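Local coordinates for hypothetical protein Atu1540 (PDB 2HWJ) that is of unknown function but belongs to a putative ParB-like nuclease family in the ParB/sulfiredoxin superfamily, at residues P19-R33 with Y64-E78. Numbering follows the deposited sequence.
Sequences PTQIAVGFREVELKR and YLIDHHHLVLALSKE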
loop_
_atom_site.group_PDB
_atom_site.type_symbol
_atom_site.label_atom_id
_atom_site.label_comp_id
_atom_site.label_asym_id
_atom_site.label_seq_id
_atom_site.Cartn_x
_atom_site.Cartn_y
_atom_site.Cartn_z
ATOM N N PRO A 19 0.328 -25.234 -0.460
ATOM C CA PRO A 19 0.162 -24.263 0.613
ATOM C C PRO A 19 1.248 -23.179 0.634
ATOM O O PRO A 19 2.317 -23.424 0.085
ATOM C CB PRO A 19 0.347 -25.107 1.890
ATOM C CG PRO A 19 0.016 -26.451 1.511
ATOM C CD PRO A 19 0.292 -26.622 0.023
ATOM N N THR A 20 1.027 -22.033 1.324
ATOM C CA THR A 20 2.143 -21.159 1.501
ATOM C C THR A 20 2.297 -20.746 2.932
ATOM O O THR A 20 2.959 -19.753 3.259
ATOM C CB THR A 20 2.117 -19.924 0.451
ATOM O OG1 THR A 20 0.976 -19.112 0.662
ATOM C CG2 THR A 20 2.160 -20.373 -1.050
ATOM N N GLN A 21 1.718 -21.519 3.832
ATOM C CA GLN A 21 1.836 -21.314 5.309
ATOM C C GLN A 21 1.728 -22.658 6.006
ATOM O O GLN A 21 1.228 -23.650 5.448
ATOM C CB GLN A 21 0.780 -20.323 5.830
ATOM C CG GLN A 21 -0.668 -20.789 5.767
ATOM C CD GLN A 21 -1.633 -19.670 6.004
ATOM O OE1 GLN A 21 -1.585 -18.711 5.281
ATOM N NE2 GLN A 21 -2.557 -19.798 6.981
ATOM N N ILE A 22 2.195 -22.715 7.236
ATOM C CA ILE A 22 2.334 -23.950 7.967
ATOM C C ILE A 22 1.095 -24.228 8.773
ATOM O O ILE A 22 0.739 -25.383 8.957
ATOM C CB ILE A 22 3.574 -23.857 8.830
ATOM C CG1 ILE A 22 4.772 -23.825 7.902
ATOM C CG2 ILE A 22 3.731 -25.080 9.666
ATOM C CD1 ILE A 22 5.981 -23.472 8.515
ATOM N N ALA A 23 0.379 -23.175 9.199
ATOM C CA ALA A 23 -0.703 -23.365 10.193
ATOM C C ALA A 23 -1.966 -22.618 9.880
ATOM O O ALA A 23 -1.925 -21.690 9.112
ATOM C CB ALA A 23 -0.228 -23.104 11.625
ATOM N N VAL A 24 -3.084 -23.092 10.434
ATOM C CA VAL A 24 -4.362 -22.398 10.417
ATOM C C VAL A 24 -5.051 -22.752 11.729
ATOM O O VAL A 24 -4.578 -23.619 12.484
ATOM C CB VAL A 24 -5.281 -22.898 9.287
ATOM C CG1 VAL A 24 -4.809 -22.455 7.920
ATOM C CG2 VAL A 24 -5.415 -24.482 9.330
ATOM N N GLY A 25 -6.178 -22.108 12.008
ATOM C CA GLY A 25 -6.907 -22.315 13.241
ATOM C C GLY A 25 -8.006 -23.273 12.880
ATOM O O GLY A 25 -8.908 -22.948 12.127
ATOM N N PHE A 26 -7.932 -24.483 13.413
ATOM C CA PHE A 26 -8.833 -25.514 13.035
ATOM C C PHE A 26 -10.192 -25.135 13.471
ATOM O O PHE A 26 -11.148 -25.553 12.828
ATOM C CB PHE A 26 -8.428 -26.792 13.708
ATOM C CG PHE A 26 -7.390 -27.536 12.966
ATOM C CD1 PHE A 26 -7.121 -28.863 13.280
ATOM C CD2 PHE A 26 -6.648 -26.894 11.946
ATOM C CE1 PHE A 26 -6.131 -29.539 12.579
ATOM C CE2 PHE A 26 -5.655 -27.560 11.231
ATOM C CZ PHE A 26 -5.387 -28.863 11.521
ATOM N N ARG A 27 -10.320 -24.359 14.551
ATOM C CA ARG A 27 -11.669 -23.937 14.951
ATOM C C ARG A 27 -12.357 -23.166 13.808
ATOM O O ARG A 27 -13.541 -23.358 13.566
ATOM C CB ARG A 27 -11.665 -23.096 16.240
ATOM C CG ARG A 27 -12.650 -23.570 17.276
ATOM C CD ARG A 27 -12.910 -22.556 18.383
ATOM N NE ARG A 27 -13.718 -21.438 17.896
ATOM C CZ ARG A 27 -14.918 -21.082 18.382
ATOM N NH1 ARG A 27 -15.464 -21.778 19.394
ATOM N NH2 ARG A 27 -15.564 -20.025 17.845
ATOM N N GLU A 28 -11.601 -22.275 13.131
ATOM C CA GLU A 28 -12.112 -21.457 12.043
ATOM C C GLU A 28 -12.470 -22.443 10.910
ATOM O O GLU A 28 -13.621 -22.420 10.407
ATOM C CB GLU A 28 -11.068 -20.399 11.620
ATOM C CG GLU A 28 -11.578 -19.208 10.682
ATOM C CD GLU A 28 -10.756 -17.801 10.847
ATOM O OE1 GLU A 28 -9.528 -17.834 11.202
ATOM O OE2 GLU A 28 -11.294 -16.669 10.600
ATOM N N VAL A 29 -11.511 -23.342 10.563
ATOM C CA VAL A 29 -11.782 -24.425 9.609
ATOM C C VAL A 29 -13.156 -25.068 9.905
ATOM O O VAL A 29 -14.073 -24.956 9.070
ATOM C CB VAL A 29 -10.690 -25.495 9.597
ATOM C CG1 VAL A 29 -11.085 -26.709 8.748
ATOM C CG2 VAL A 29 -9.446 -24.911 9.096
ATOM N N GLU A 30 -13.324 -25.683 11.082
ATOM C CA GLU A 30 -14.614 -26.330 11.476
ATOM C C GLU A 30 -15.871 -25.440 11.315
ATOM O O GLU A 30 -16.910 -25.905 10.787
ATOM C CB GLU A 30 -14.550 -26.918 12.892
ATOM C CG GLU A 30 -13.532 -28.048 13.092
ATOM C CD GLU A 30 -13.753 -29.251 12.165
ATOM O OE1 GLU A 30 -12.798 -29.610 11.377
ATOM O OE2 GLU A 30 -14.873 -29.840 12.215
ATOM N N LEU A 31 -15.795 -24.171 11.738
ATOM C CA LEU A 31 -16.899 -23.235 11.435
ATOM C C LEU A 31 -17.169 -23.165 9.928
ATOM O O LEU A 31 -18.289 -23.455 9.510
ATOM C CB LEU A 31 -16.702 -21.849 12.049
ATOM C CG LEU A 31 -16.751 -21.928 13.592
ATOM C CD1 LEU A 31 -16.529 -20.542 14.193
ATOM C CD2 LEU A 31 -18.040 -22.609 14.167
ATOM N N LYS A 32 -16.150 -22.849 9.103
ATOM C CA LYS A 32 -16.339 -22.934 7.646
ATOM C C LYS A 32 -16.987 -24.263 7.250
ATOM O O LYS A 32 -18.006 -24.235 6.573
ATOM C CB LYS A 32 -15.080 -22.629 6.869
ATOM C CG LYS A 32 -14.830 -21.127 6.629
ATOM C CD LYS A 32 -13.327 -20.929 6.624
ATOM C CE LYS A 32 -12.843 -19.563 6.203
ATOM N NZ LYS A 32 -13.809 -18.451 6.388
ATOM N N ARG A 33 -16.483 -25.409 7.712
ATOM C CA ARG A 33 -17.091 -26.645 7.310
ATOM C C ARG A 33 -18.592 -26.733 7.696
ATOM O O ARG A 33 -19.371 -27.399 7.004
ATOM C CB ARG A 33 -16.424 -27.793 7.997
ATOM C CG ARG A 33 -14.956 -27.950 7.880
ATOM C CD ARG A 33 -14.831 -29.410 7.609
ATOM N NE ARG A 33 -14.285 -30.276 8.623
ATOM C CZ ARG A 33 -14.635 -31.566 8.699
ATOM N NH1 ARG A 33 -15.529 -32.069 7.869
ATOM N NH2 ARG A 33 -14.107 -32.367 9.595
ATOM N N TYR A 64 0.579 -22.310 -6.351
ATOM C CA TYR A 64 0.673 -22.021 -4.889
ATOM C C TYR A 64 -0.454 -21.175 -4.393
ATOM O O TYR A 64 -0.671 -20.108 -4.949
ATOM C CB TYR A 64 2.012 -21.299 -4.565
ATOM C CG TYR A 64 3.126 -22.256 -4.756
ATOM C CD1 TYR A 64 3.455 -22.687 -6.069
ATOM C CD2 TYR A 64 3.739 -22.886 -3.643
ATOM C CE1 TYR A 64 4.447 -23.675 -6.288
ATOM C CE2 TYR A 64 4.738 -23.847 -3.839
ATOM C CZ TYR A 64 5.080 -24.216 -5.178
ATOM O OH TYR A 64 6.020 -25.143 -5.441
ATOM N N LEU A 65 -1.163 -21.633 -3.387
ATOM C CA LEU A 65 -2.372 -20.974 -2.832
ATOM C C LEU A 65 -1.907 -19.776 -2.055
ATOM O O LEU A 65 -1.007 -19.892 -1.228
ATOM C CB LEU A 65 -3.036 -21.904 -1.805
ATOM C CG LEU A 65 -4.246 -21.316 -1.108
ATOM C CD1 LEU A 65 -5.353 -20.910 -2.115
ATOM C CD2 LEU A 65 -4.820 -22.253 -0.042
ATOM N N ILE A 66 -2.542 -18.634 -2.259
ATOM C CA ILE A 66 -2.022 -17.366 -1.690
ATOM C C ILE A 66 -2.914 -16.839 -0.565
ATOM O O ILE A 66 -2.500 -16.089 0.318
ATOM C CB ILE A 66 -1.812 -16.331 -2.848
ATOM C CG1 ILE A 66 -0.443 -16.560 -3.381
ATOM C CG2 ILE A 66 -1.878 -14.913 -2.421
ATOM C CD1 ILE A 66 0.363 -17.107 -2.306
ATOM N N ASP A 67 -4.158 -17.244 -0.554
ATOM C CA ASP A 67 -4.970 -16.791 0.527
ATOM C C ASP A 67 -5.968 -17.859 0.817
ATOM O O ASP A 67 -6.087 -18.808 0.017
ATOM C CB ASP A 67 -5.726 -15.535 0.072
ATOM C CG ASP A 67 -5.986 -14.612 1.209
ATOM O OD1 ASP A 67 -5.546 -14.968 2.344
ATOM O OD2 ASP A 67 -6.618 -13.553 0.978
ATOM N N HIS A 68 -6.756 -17.693 1.867
ATOM C CA HIS A 68 -7.876 -18.606 2.034
ATOM C C HIS A 68 -7.483 -20.028 2.341
ATOM O O HIS A 68 -8.161 -20.954 1.932
ATOM C CB HIS A 68 -8.833 -18.581 0.849
ATOM C CG HIS A 68 -9.232 -17.197 0.470
ATOM N ND1 HIS A 68 -10.137 -16.458 1.204
ATOM C CD2 HIS A 68 -8.809 -16.388 -0.533
ATOM C CE1 HIS A 68 -10.261 -15.260 0.665
ATOM N NE2 HIS A 68 -9.462 -15.194 -0.380
ATOM N N HIS A 69 -6.396 -20.232 3.043
ATOM C CA HIS A 69 -6.147 -21.624 3.564
ATOM C C HIS A 69 -7.290 -22.242 4.424
ATOM O O HIS A 69 -7.553 -23.431 4.343
ATOM C CB HIS A 69 -4.804 -21.704 4.254
ATOM C CG HIS A 69 -3.656 -21.425 3.328
ATOM N ND1 HIS A 69 -2.677 -22.354 3.036
ATOM C CD2 HIS A 69 -3.340 -20.320 2.608
ATOM C CE1 HIS A 69 -1.803 -21.831 2.190
ATOM N NE2 HIS A 69 -2.189 -20.603 1.908
ATOM N N HIS A 70 -7.965 -21.439 5.233
ATOM C CA HIS A 70 -8.922 -21.997 6.140
ATOM C C HIS A 70 -9.981 -22.609 5.260
ATOM O O HIS A 70 -10.337 -23.758 5.372
ATOM C CB HIS A 70 -9.456 -20.879 7.039
ATOM C CG HIS A 70 -8.435 -20.365 8.014
ATOM N ND1 HIS A 70 -8.225 -20.943 9.255
ATOM C CD2 HIS A 70 -7.500 -19.394 7.901
ATOM C CE1 HIS A 70 -7.234 -20.327 9.876
ATOM N NE2 HIS A 70 -6.769 -19.392 9.074
ATOM N N LEU A 71 -10.375 -21.867 4.254
ATOM C CA LEU A 71 -11.493 -22.231 3.424
ATOM C C LEU A 71 -11.083 -23.408 2.640
ATOM O O LEU A 71 -11.849 -24.383 2.550
ATOM C CB LEU A 71 -11.833 -21.096 2.493
ATOM C CG LEU A 71 -12.906 -21.601 1.546
ATOM C CD1 LEU A 71 -14.156 -21.943 2.335
ATOM C CD2 LEU A 71 -13.206 -20.659 0.394
ATOM N N VAL A 72 -9.874 -23.383 2.104
ATOM C CA VAL A 72 -9.482 -24.558 1.328
ATOM C C VAL A 72 -9.356 -25.865 2.149
ATOM O O VAL A 72 -9.825 -26.947 1.692
ATOM C CB VAL A 72 -8.263 -24.312 0.403
ATOM C CG1 VAL A 72 -7.868 -25.564 -0.288
ATOM C CG2 VAL A 72 -8.588 -23.242 -0.669
ATOM N N LEU A 73 -8.806 -25.803 3.363
ATOM C CA LEU A 73 -8.829 -27.012 4.183
ATOM C C LEU A 73 -10.285 -27.407 4.501
ATOM O O LEU A 73 -10.637 -28.598 4.496
ATOM C CB LEU A 73 -8.008 -26.811 5.418
ATOM C CG LEU A 73 -7.763 -27.920 6.447
ATOM C CD1 LEU A 73 -7.125 -29.160 5.808
ATOM C CD2 LEU A 73 -6.921 -27.394 7.608
ATOM N N ALA A 74 -11.134 -26.408 4.753
ATOM C CA ALA A 74 -12.515 -26.732 5.095
ATOM C C ALA A 74 -13.082 -27.576 3.945
ATOM O O ALA A 74 -13.711 -28.645 4.174
ATOM C CB ALA A 74 -13.356 -25.490 5.291
ATOM N N LEU A 75 -12.842 -27.115 2.709
ATOM C CA LEU A 75 -13.510 -27.729 1.554
ATOM C C LEU A 75 -12.886 -29.111 1.359
ATOM O O LEU A 75 -13.563 -30.105 1.085
ATOM C CB LEU A 75 -13.333 -26.876 0.304
ATOM C CG LEU A 75 -14.293 -25.839 -0.287
ATOM C CD1 LEU A 75 -15.349 -25.380 0.574
ATOM C CD2 LEU A 75 -13.532 -24.639 -0.796
ATOM N N SER A 76 -11.594 -29.182 1.584
ATOM C CA SER A 76 -10.927 -30.440 1.430
ATOM C C SER A 76 -11.457 -31.487 2.415
ATOM O O SER A 76 -11.856 -32.598 2.006
ATOM C CB SER A 76 -9.474 -30.251 1.659
ATOM O OG SER A 76 -8.995 -31.548 1.656
ATOM N N LYS A 77 -11.509 -31.115 3.700
ATOM C CA LYS A 77 -12.167 -31.954 4.672
ATOM C C LYS A 77 -13.643 -32.273 4.323
ATOM O O LYS A 77 -14.148 -33.323 4.719
ATOM C CB LYS A 77 -12.036 -31.394 6.078
ATOM C CG LYS A 77 -10.626 -31.388 6.594
ATOM C CD LYS A 77 -10.640 -31.086 8.137
ATOM C CE LYS A 77 -9.257 -31.125 8.842
ATOM N NZ LYS A 77 -9.434 -31.122 10.344
ATOM N N GLU A 78 -14.338 -31.427 3.558
ATOM C CA GLU A 78 -15.734 -31.788 3.209
ATOM C C GLU A 78 -15.838 -32.724 2.031
ATOM O O GLU A 78 -16.933 -33.014 1.577
ATOM C CB GLU A 78 -16.594 -30.550 2.924
ATOM C CG GLU A 78 -17.211 -29.919 4.147
ATOM C CD GLU A 78 -17.918 -30.939 5.093
ATOM O OE1 GLU A 78 -17.469 -31.048 6.277
ATOM O OE2 GLU A 78 -18.915 -31.612 4.668
HETATM O O HOH W 1 -4.645 -17.371 7.637
#
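V29 sits over H70 and R33 over A74, CA to CA 5.1 Å in both pairs, where helices 26-33 and 69-77 cross at -57° with their axes 8.3 Å apart. Two consecutive histidines at the start of the second helix meet the loop and strand that lead into the first. The H69 ring lies between Q21 and L65: Q21 CG stands over its centre, 3.8 Å from the centroid, and the Q21 amide is stacked only 10° from the ring plane, held by a bond from its NE2 to A23 O. H70 takes V24 CG1 over one face; E28 OE1, offset toward the rim of the other, is itself salt-bridged to R137. A water joins H70 NE2 to Q21 NE2. Further along, L73 CD2 fits among V24, F26 and V29. At the far end R33 lays one guanidinium face on K77 CB and sends NH1, in the guanidinium plane, to the anti side of E78 OE1 (2.7 Å), out of the carboxylate plane, while its NE reaches E30 OE1. K77 NZ makes a cation-pi contact with F26, 4.6 Å from the ring centroid. Packing on both faces thus fixes the buried imidazoles of H69 and H70, whereas R33, bridging E30 and E78, ties the helices together by charge.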